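Long-range contacts in pectate lyase (Bacillus subtilis, PDB 5AMV), which cleaves polygalacturonate by calcium-dependent elimination, releasing oligosaccharides with an unsaturated sugar at their non-reducing ends: residues N31-S36 / P53-K59; G15-T21 / T192-I196; D203-S209 / S302-F306. One frame throughout, in Å; residues are numbered along the deposited sequence.

Contact 1: residues N31-S36 / P53-K59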
# COMPACT_ATOMS: atom_id res chain seq x y z
N ASN A 31 -9.83 -26.17 -7.99
CA ASN A 31 -9.07 -24.92 -7.93
C ASN A 31 -9.33 -24.11 -6.67
O ASN A 31 -9.16 -22.87 -6.67
CB ASN A 31 -9.28 -24.09 -9.20
CG ASN A 31 -8.51 -24.66 -10.37
OD1 ASN A 31 -7.29 -24.74 -10.31
ND2 ASN A 31 -9.23 -25.08 -11.42
N VAL A 32 -9.80 -24.80 -5.62
CA VAL A 32 -9.89 -24.24 -4.28
C VAL A 32 -8.72 -24.81 -3.46
O VAL A 32 -8.61 -26.04 -3.31
CB VAL A 32 -11.22 -24.55 -3.56
CG1 VAL A 32 -11.20 -23.95 -2.14
CG2 VAL A 32 -12.43 -24.04 -4.40
N TYR A 33 -7.84 -23.92 -2.99
CA TYR A 33 -6.62 -24.33 -2.32
C TYR A 33 -6.53 -23.78 -0.91
O TYR A 33 -7.00 -22.67 -0.64
CB TYR A 33 -5.38 -23.83 -3.08
CG TYR A 33 -5.32 -24.23 -4.53
CD1 TYR A 33 -5.91 -23.43 -5.51
CD2 TYR A 33 -4.67 -25.39 -4.91
CE1 TYR A 33 -5.83 -23.80 -6.87
CE2 TYR A 33 -4.60 -25.77 -6.26
CZ TYR A 33 -5.20 -24.98 -7.24
OH TYR A 33 -5.14 -25.38 -8.56
N THR A 34 -5.94 -24.55 -0.01
CA THR A 34 -5.61 -24.08 1.34
C THR A 34 -4.10 -24.15 1.47
O THR A 34 -3.46 -25.19 1.20
CB THR A 34 -6.30 -24.90 2.42
OG1 THR A 34 -7.70 -24.72 2.26
CG2 THR A 34 -5.95 -24.39 3.87
N VAL A 35 -3.52 -23.00 1.80
CA VAL A 35 -2.05 -22.91 1.83
C VAL A 35 -1.57 -22.39 3.18
O VAL A 35 -2.15 -21.44 3.71
CB VAL A 35 -1.54 -22.03 0.66
CG1 VAL A 35 -2.02 -22.56 -0.70
CG2 VAL A 35 -1.92 -20.56 0.84
N SER A 36 -0.49 -22.99 3.70
CA SER A 36 0.03 -22.61 5.01
C SER A 36 1.52 -22.32 5.02
O SER A 36 2.11 -22.13 6.09
CB SER A 36 -0.29 -23.69 6.06
OG SER A 36 0.40 -24.89 5.73
N PRO A 53 -9.94 -19.50 -12.94
CA PRO A 53 -10.47 -19.01 -11.66
C PRO A 53 -10.04 -19.88 -10.49
O PRO A 53 -10.10 -21.14 -10.56
CB PRO A 53 -11.99 -19.07 -11.84
CG PRO A 53 -12.17 -18.92 -13.33
CD PRO A 53 -10.99 -19.57 -13.98
N LYS A 54 -9.55 -19.23 -9.42
CA LYS A 54 -9.03 -19.95 -8.25
C LYS A 54 -9.31 -19.25 -6.92
O LYS A 54 -9.33 -18.02 -6.85
CB LYS A 54 -7.52 -20.16 -8.43
CG LYS A 54 -6.72 -18.86 -8.31
CD LYS A 54 -5.32 -18.91 -8.88
CE LYS A 54 -5.32 -18.90 -10.40
NZ LYS A 54 -6.05 -17.68 -11.01
N ILE A 55 -9.51 -20.03 -5.85
CA ILE A 55 -9.68 -19.50 -4.53
C ILE A 55 -8.55 -20.06 -3.70
O ILE A 55 -8.27 -21.27 -3.75
CB ILE A 55 -11.05 -19.89 -3.94
CG1 ILE A 55 -12.16 -19.25 -4.76
CG2 ILE A 55 -11.18 -19.45 -2.45
CD1 ILE A 55 -13.52 -19.84 -4.56
N ILE A 56 -7.90 -19.20 -2.93
CA ILE A 56 -6.77 -19.59 -2.09
C ILE A 56 -7.03 -19.11 -0.70
O ILE A 56 -7.10 -17.90 -0.48
CB ILE A 56 -5.46 -18.96 -2.61
CG1 ILE A 56 -5.14 -19.47 -4.01
CG2 ILE A 56 -4.27 -19.24 -1.62
CD1 ILE A 56 -3.99 -18.71 -4.70
N TYR A 57 -7.16 -20.06 0.25
CA TYR A 57 -7.30 -19.77 1.66
C TYR A 57 -5.93 -19.73 2.31
O TYR A 57 -5.18 -20.69 2.17
CB TYR A 57 -8.13 -20.86 2.39
CG TYR A 57 -9.58 -20.77 2.02
CD1 TYR A 57 -10.40 -19.78 2.58
CD2 TYR A 57 -10.13 -21.64 1.06
CE1 TYR A 57 -11.77 -19.67 2.21
CE2 TYR A 57 -11.47 -21.54 0.71
CZ TYR A 57 -12.28 -20.56 1.28
OH TYR A 57 -13.59 -20.49 0.87
N ILE A 58 -5.61 -18.66 3.04
CA ILE A 58 -4.37 -18.61 3.81
C ILE A 58 -4.64 -19.12 5.21
O ILE A 58 -5.47 -18.55 5.96
CB ILE A 58 -3.73 -17.18 3.82
CG1 ILE A 58 -3.46 -16.83 2.34
CG2 ILE A 58 -2.49 -17.12 4.79
CD1 ILE A 58 -2.27 -15.96 2.04
N LYS A 59 -3.94 -20.20 5.56
CA LYS A 59 -4.07 -20.80 6.87
C LYS A 59 -2.85 -20.49 7.75
O LYS A 59 -1.72 -20.98 7.47
CB LYS A 59 -4.27 -22.32 6.68
CG LYS A 59 -4.33 -23.09 7.95
CD LYS A 59 -4.57 -24.58 7.68
CE LYS A 59 -4.82 -25.28 9.01
NZ LYS A 59 -4.87 -26.76 8.78
O HOH W 1 -11.48 -23.04 -11.84
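Strands 32-35 and 54-58 pair in parallel at the start of the right-handed parallel beta-helix that family 1 polysaccharide lyases share, with helix 38-45 in the connection between them. Their axes come within 4.6 Å at an angle of 21°, and five backbone hydrogen bonds step along the seam: Ile55 N to Asn31 O, Tyr33 N to Ile55 O, Tyr57 N to Tyr33 O, Val35 N to Tyr57 O and Lys59 N to Val35 O. The straightest rungs lie toward the C-terminal end, where the last bond makes an angle of 177° at its hydrogen.

On the face carrying Val32, Thr34 and Tyr57, Val32 CG1 meets the edge of the Tyr57 ring in its plane, 3.7 Å from CE2. Val32 holds CG1 anti to the backbone N (chi1 178°), which sends that methyl along the strand toward the tyrosine. Farther on, Thr34 CG2 lies 3.9 Å from Lys59 CB. The other face is more hydrocarbon: Val35 CG2 reaches Ile56 CG2 at 3.6 Å, and Ala44 of helix 38-45 touches both Ile56 and Tyr33. Tyr33 lays its ring back over its own strand, and its OH donates to Asn31 OD1 at 2.8 Å. A water takes a weak bond from Asn31 ND2 and donates to Pro53 O, 2.7 Å away.

The Asn31 amide is probably held in its rotation, chiefly by Tyr33 OH and Ser28 OG, so that polar bonds continue the pairing beyond the first backbone rung, at the N-terminal end, while apolar contacts line the helix-covered side.

Contact 2: residues G15-T21 / T192-I196; sequences GAYSTGT and THIWI
His193 projects its imidazole into the curl of residues 15-21, and the turn is wrapped about the ring. The oxygens of Gly15 and Tyr17 lie at its edge, near the ring plane, whereas Thr19 OG1 stands over one face, 3.4 Å above the plane and displaced toward the rim, and the two side chains cross at about a right angle. Gly20 O comes obliquely to the ring, 3.4 Å from His193 CG.

His193 NE2 donates to Tyr17 O at 2.8 Å. The bond is bent, 131° at the hydrogen, and the donor sits above the carbonyl plane. Gly20 N closes the type II' turn of residues 17-20 on the same oxygen from the opposite face, so two donors grip one carbonyl. The ring's other nitrogen, ND1, bonds to Asp150 OD1, while Tyr234 meets the ring with the two planes about 25° apart.

Thr21 faces the corner where the chain bends at His193 into strand 194-197 of the beta-helix. Its OG1 lies anti to the carbonyl carbon (chi1 -58°), close over His193 C at 3.1 Å, and donates to Gly15 O at 2.8 Å, tying the two ends of the curl together. The CG2 branch turns to the strand instead, 4.0 Å from Trp195 CB.

Anchored at both nitrogens, the imidazole is probably held against flipping. NE2 carries a proton toward Tyr17 O, and the Asp150 carboxylate at ND1 would probably favour the doubly protonated, positively charged ring; the N-terminal loop is thereby pinned to a beta-helix corner.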
# COMPACT_ATOMS: atom_id res chain seq x y z
N GLY A 15 -13.76 -0.40 -8.27
CA GLY A 15 -13.55 -1.83 -8.62
C GLY A 15 -14.76 -2.48 -9.28
O GLY A 15 -14.60 -3.50 -9.97
N ALA A 16 -15.96 -1.92 -9.06
CA ALA A 16 -17.18 -2.50 -9.64
C ALA A 16 -17.46 -2.03 -11.08
O ALA A 16 -18.44 -2.49 -11.70
CB ALA A 16 -18.37 -2.19 -8.75
N TYR A 17 -16.61 -1.15 -11.62
CA TYR A 17 -16.80 -0.66 -12.99
C TYR A 17 -16.72 -1.77 -14.03
O TYR A 17 -16.01 -2.76 -13.85
CB TYR A 17 -15.77 0.45 -13.32
CG TYR A 17 -16.10 1.16 -14.62
CD1 TYR A 17 -17.08 2.16 -14.65
CD2 TYR A 17 -15.44 0.81 -15.80
CE1 TYR A 17 -17.39 2.81 -15.86
CE2 TYR A 17 -15.72 1.45 -17.00
CZ TYR A 17 -16.71 2.43 -17.02
OH TYR A 17 -16.97 3.06 -18.23
N SER A 18 -17.47 -1.61 -15.13
CA SER A 18 -17.50 -2.59 -16.24
C SER A 18 -17.71 -4.04 -15.80
O SER A 18 -18.75 -4.36 -15.26
CB SER A 18 -16.32 -2.41 -17.22
OG SER A 18 -15.04 -2.66 -16.64
N THR A 19 -16.72 -4.91 -16.04
CA THR A 19 -16.84 -6.34 -15.74
C THR A 19 -16.76 -6.60 -14.24
O THR A 19 -16.97 -7.74 -13.80
CB THR A 19 -15.75 -7.16 -16.48
OG1 THR A 19 -14.46 -6.57 -16.27
CG2 THR A 19 -16.00 -7.16 -17.99
N GLY A 20 -16.42 -5.56 -13.48
CA GLY A 20 -16.40 -5.62 -12.01
C GLY A 20 -15.36 -6.58 -11.43
O GLY A 20 -14.45 -7.05 -12.14
N THR A 21 -15.48 -6.86 -10.13
CA THR A 21 -14.46 -7.67 -9.47
C THR A 21 -15.05 -8.92 -8.83
O THR A 21 -15.70 -8.87 -7.78
CB THR A 21 -13.65 -6.83 -8.46
OG1 THR A 21 -13.06 -5.73 -9.18
CG2 THR A 21 -12.56 -7.67 -7.86
N THR A 192 -5.92 -4.34 -12.62
CA THR A 192 -7.24 -3.75 -12.85
C THR A 192 -8.31 -4.63 -12.23
O THR A 192 -8.16 -5.85 -12.15
CB THR A 192 -7.55 -3.56 -14.39
OG1 THR A 192 -7.27 -4.78 -15.10
CG2 THR A 192 -6.73 -2.44 -15.02
N HIS A 193 -9.43 -4.03 -11.84
CA HIS A 193 -10.53 -4.75 -11.18
C HIS A 193 -10.02 -5.50 -9.96
O HIS A 193 -9.93 -6.73 -9.94
CB HIS A 193 -11.34 -5.66 -12.12
CG HIS A 193 -12.06 -4.89 -13.18
ND1 HIS A 193 -11.62 -4.83 -14.48
CD2 HIS A 193 -13.13 -4.07 -13.09
CE1 HIS A 193 -12.45 -4.07 -15.17
NE2 HIS A 193 -13.37 -3.58 -14.35
N ILE A 194 -9.69 -4.71 -8.95
CA ILE A 194 -9.09 -5.24 -7.73
C ILE A 194 -9.89 -4.79 -6.52
O ILE A 194 -10.27 -3.66 -6.43
CB ILE A 194 -7.59 -4.86 -7.60
CG1 ILE A 194 -6.79 -5.57 -8.73
CG2 ILE A 194 -6.99 -5.25 -6.19
CD1 ILE A 194 -5.54 -4.92 -9.10
N TRP A 195 -10.13 -5.73 -5.61
CA TRP A 195 -10.74 -5.44 -4.33
C TRP A 195 -9.82 -5.89 -3.21
O TRP A 195 -9.51 -7.07 -3.12
CB TRP A 195 -12.09 -6.17 -4.19
CG TRP A 195 -12.93 -5.78 -2.98
CD1 TRP A 195 -12.92 -4.59 -2.29
CD2 TRP A 195 -13.99 -6.57 -2.41
NE1 TRP A 195 -13.90 -4.62 -1.28
CE2 TRP A 195 -14.56 -5.82 -1.34
CE3 TRP A 195 -14.49 -7.86 -2.69
CZ2 TRP A 195 -15.62 -6.32 -0.57
CZ3 TRP A 195 -15.54 -8.36 -1.89
CH2 TRP A 195 -16.10 -7.58 -0.85
N ILE A 196 -9.43 -4.94 -2.35
CA ILE A 196 -8.64 -5.24 -1.14
C ILE A 196 -9.53 -4.87 0.02
O ILE A 196 -9.86 -3.69 0.21
CB ILE A 196 -7.32 -4.46 -1.09
CG1 ILE A 196 -6.44 -4.82 -2.31
CG2 ILE A 196 -6.56 -4.75 0.26
CD1 ILE A 196 -5.28 -3.86 -2.55

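Contact 3: residues D203-S209 / S302-F306; sequences DGSRPDS and SSYPF
Tyr304 drives its hydroxyl between Asp203 and the backbone of Asp208, and this is where the contact is tight. OH gives a weak hydrogen bond to Asp203 OD2 at 2.6 Å and accepts one from Asp208 N at 2.9 Å, the latter fairly straight with 159° at the hydrogen. The phenol thus acts as donor and acceptor at once. Around it the ring is hemmed in by unlike neighbours: Asp208 OD2 comes to its edge, 3.5 Å from CE1, with the carboxylate plane turned 60° from the ring, while Pro207 CB approaches CE2 obliquely at 4.0 Å. Tyr304 CG stands anti to the carbonyl carbon (chi1 -59°), which swings the long ring across to the opposing loop.

Both segments are loops of the beta-helix, one leaving strand 200-202 and the other lying between strands 287-296 and 310-312; Ser307, just beyond the second, lines the glycan pocket. A type II' turn from Asp203 to Arg206 shapes the first loop. Further partners hold its two carboxylates: Asp203 OD1 bonds to His245 ND1, and Asp208 bonds to His222 through OD1 and forms a salt bridge to Lys218 and a hydrogen bond to Gln220 through OD2. The lysine would probably favour the ionised form of Asp208. A phenylalanine in place of Tyr304 would probably leave Asp208 N and Asp203 OD2 without their shared hydroxyl partner and weaken the link between the two loops.

Toward solvent the contact thins. Ser209 is exposed, and its approach to Ser303 is uncertain, since Ser303 was modelled in two conformers. Arg206 turns away from Tyr304 and is held instead by a salt bridge with Asp161 and a cation-pi interaction with Tyr163.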
# COMPACT_ATOMS: atom_id res chain seq x y z
N ASP A 203 4.13 -2.92 10.24
CA ASP A 203 5.56 -3.20 10.07
C ASP A 203 6.06 -4.32 11.00
O ASP A 203 7.27 -4.43 11.23
CB ASP A 203 6.37 -1.90 10.23
CG ASP A 203 6.25 -1.00 9.01
OD1 ASP A 203 5.68 -1.44 7.96
OD2 ASP A 203 6.73 0.16 9.10
N GLY A 204 5.15 -5.13 11.54
CA GLY A 204 5.51 -6.31 12.33
C GLY A 204 6.36 -5.91 13.51
O GLY A 204 6.05 -4.92 14.20
N SER A 205 7.46 -6.64 13.71
CA SER A 205 8.33 -6.43 14.86
C SER A 205 9.55 -5.54 14.53
O SER A 205 10.47 -5.42 15.35
CB SER A 205 8.82 -7.78 15.38
OG SER A 205 9.65 -8.40 14.40
N ARG A 206 9.50 -4.89 13.37
CA ARG A 206 10.64 -4.10 12.89
C ARG A 206 10.23 -2.65 12.55
O ARG A 206 10.35 -2.19 11.40
CB ARG A 206 11.34 -4.81 11.71
CG ARG A 206 12.10 -6.06 12.22
CD ARG A 206 13.05 -6.66 11.18
NE ARG A 206 12.35 -7.41 10.11
CZ ARG A 206 12.98 -8.25 9.28
NH1 ARG A 206 14.30 -8.41 9.38
NH2 ARG A 206 12.33 -8.93 8.34
N PRO A 207 9.72 -1.92 13.57
CA PRO A 207 9.36 -0.53 13.30
C PRO A 207 10.56 0.31 12.85
O PRO A 207 11.73 0.04 13.23
CB PRO A 207 8.79 -0.04 14.64
CG PRO A 207 9.51 -0.93 15.70
CD PRO A 207 9.65 -2.28 15.01
N ASP A 208 10.28 1.34 12.05
CA ASP A 208 11.30 2.19 11.47
C ASP A 208 12.17 2.94 12.47
O ASP A 208 13.30 3.33 12.13
CB ASP A 208 10.66 3.22 10.55
CG ASP A 208 10.07 2.61 9.31
OD1 ASP A 208 10.29 1.41 9.08
OD2 ASP A 208 9.38 3.35 8.57
N SER A 209 11.64 3.15 13.68
CA SER A 209 12.34 3.89 14.73
C SER A 209 13.72 3.32 15.03
O SER A 209 14.61 4.04 15.47
CB SER A 209 11.50 3.92 16.01
OG SER A 209 11.25 2.60 16.46
N SER A 302 7.09 9.30 19.16
CA SER A 302 8.49 9.01 18.85
C SER A 302 8.55 8.00 17.70
O SER A 302 9.51 7.98 16.93
CB SER A 302 9.26 8.50 20.08
OG SER A 302 8.61 7.39 20.66
N SER A 303 7.53 7.17 17.59
CA SER A 303 7.42 6.28 16.45
C SER A 303 6.24 6.70 15.57
O SER A 303 5.13 6.96 16.08
CB SER A 303 7.31 4.83 16.89
OG SER A 303 8.45 4.44 17.63
N TYR A 304 6.50 6.78 14.28
CA TYR A 304 5.51 7.10 13.24
C TYR A 304 4.64 8.35 13.55
O TYR A 304 3.41 8.26 13.53
CB TYR A 304 4.61 5.89 12.99
CG TYR A 304 5.38 4.64 12.55
CD1 TYR A 304 6.10 4.64 11.37
CD2 TYR A 304 5.40 3.48 13.35
CE1 TYR A 304 6.78 3.50 10.96
CE2 TYR A 304 6.07 2.34 12.95
CZ TYR A 304 6.76 2.35 11.77
OH TYR A 304 7.45 1.20 11.36
N PRO A 305 5.28 9.50 13.80
CA PRO A 305 4.49 10.72 14.00
C PRO A 305 3.77 11.15 12.72
O PRO A 305 4.30 11.03 11.60
CB PRO A 305 5.55 11.76 14.39
CG PRO A 305 6.85 11.24 13.69
CD PRO A 305 6.73 9.74 13.94
N PHE A 306 2.54 11.61 12.89
CA PHE A 306 1.73 12.02 11.76
C PHE A 306 2.33 13.20 11.04
O PHE A 306 2.71 14.20 11.68
CB PHE A 306 0.35 12.46 12.29
CG PHE A 306 -0.61 12.91 11.20
CD1 PHE A 306 -0.64 14.25 10.83
CD2 PHE A 306 -1.51 12.01 10.60
CE1 PHE A 306 -1.52 14.71 9.81
CE2 PHE A 306 -2.40 12.46 9.61
CZ PHE A 306 -2.38 13.80 9.21

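In the fold
The three contacts sample different parts of one beta-helix. Contact 1 pairs its first strands, and contact 2 fastens the N-terminal loop to a later corner; their centres are 20 Å apart and their nearest atoms about 11 Å, and along the chain contact 1 is nested inside the loop that contact 2 closes. Contact 3 begins after both and lies across the chain's centre from contact 2, with centres 32 Å apart. Its Asp203 side chain is about 9 Å from that of the calcium ligand Asp223, against about 11 Å from Ile194 of contact 2 to Asp227; Ile194 is about 14 Å from the ion itself. Ser307 of the glycan pocket directly follows contact 3, whereas contact 1 lies away from these sites.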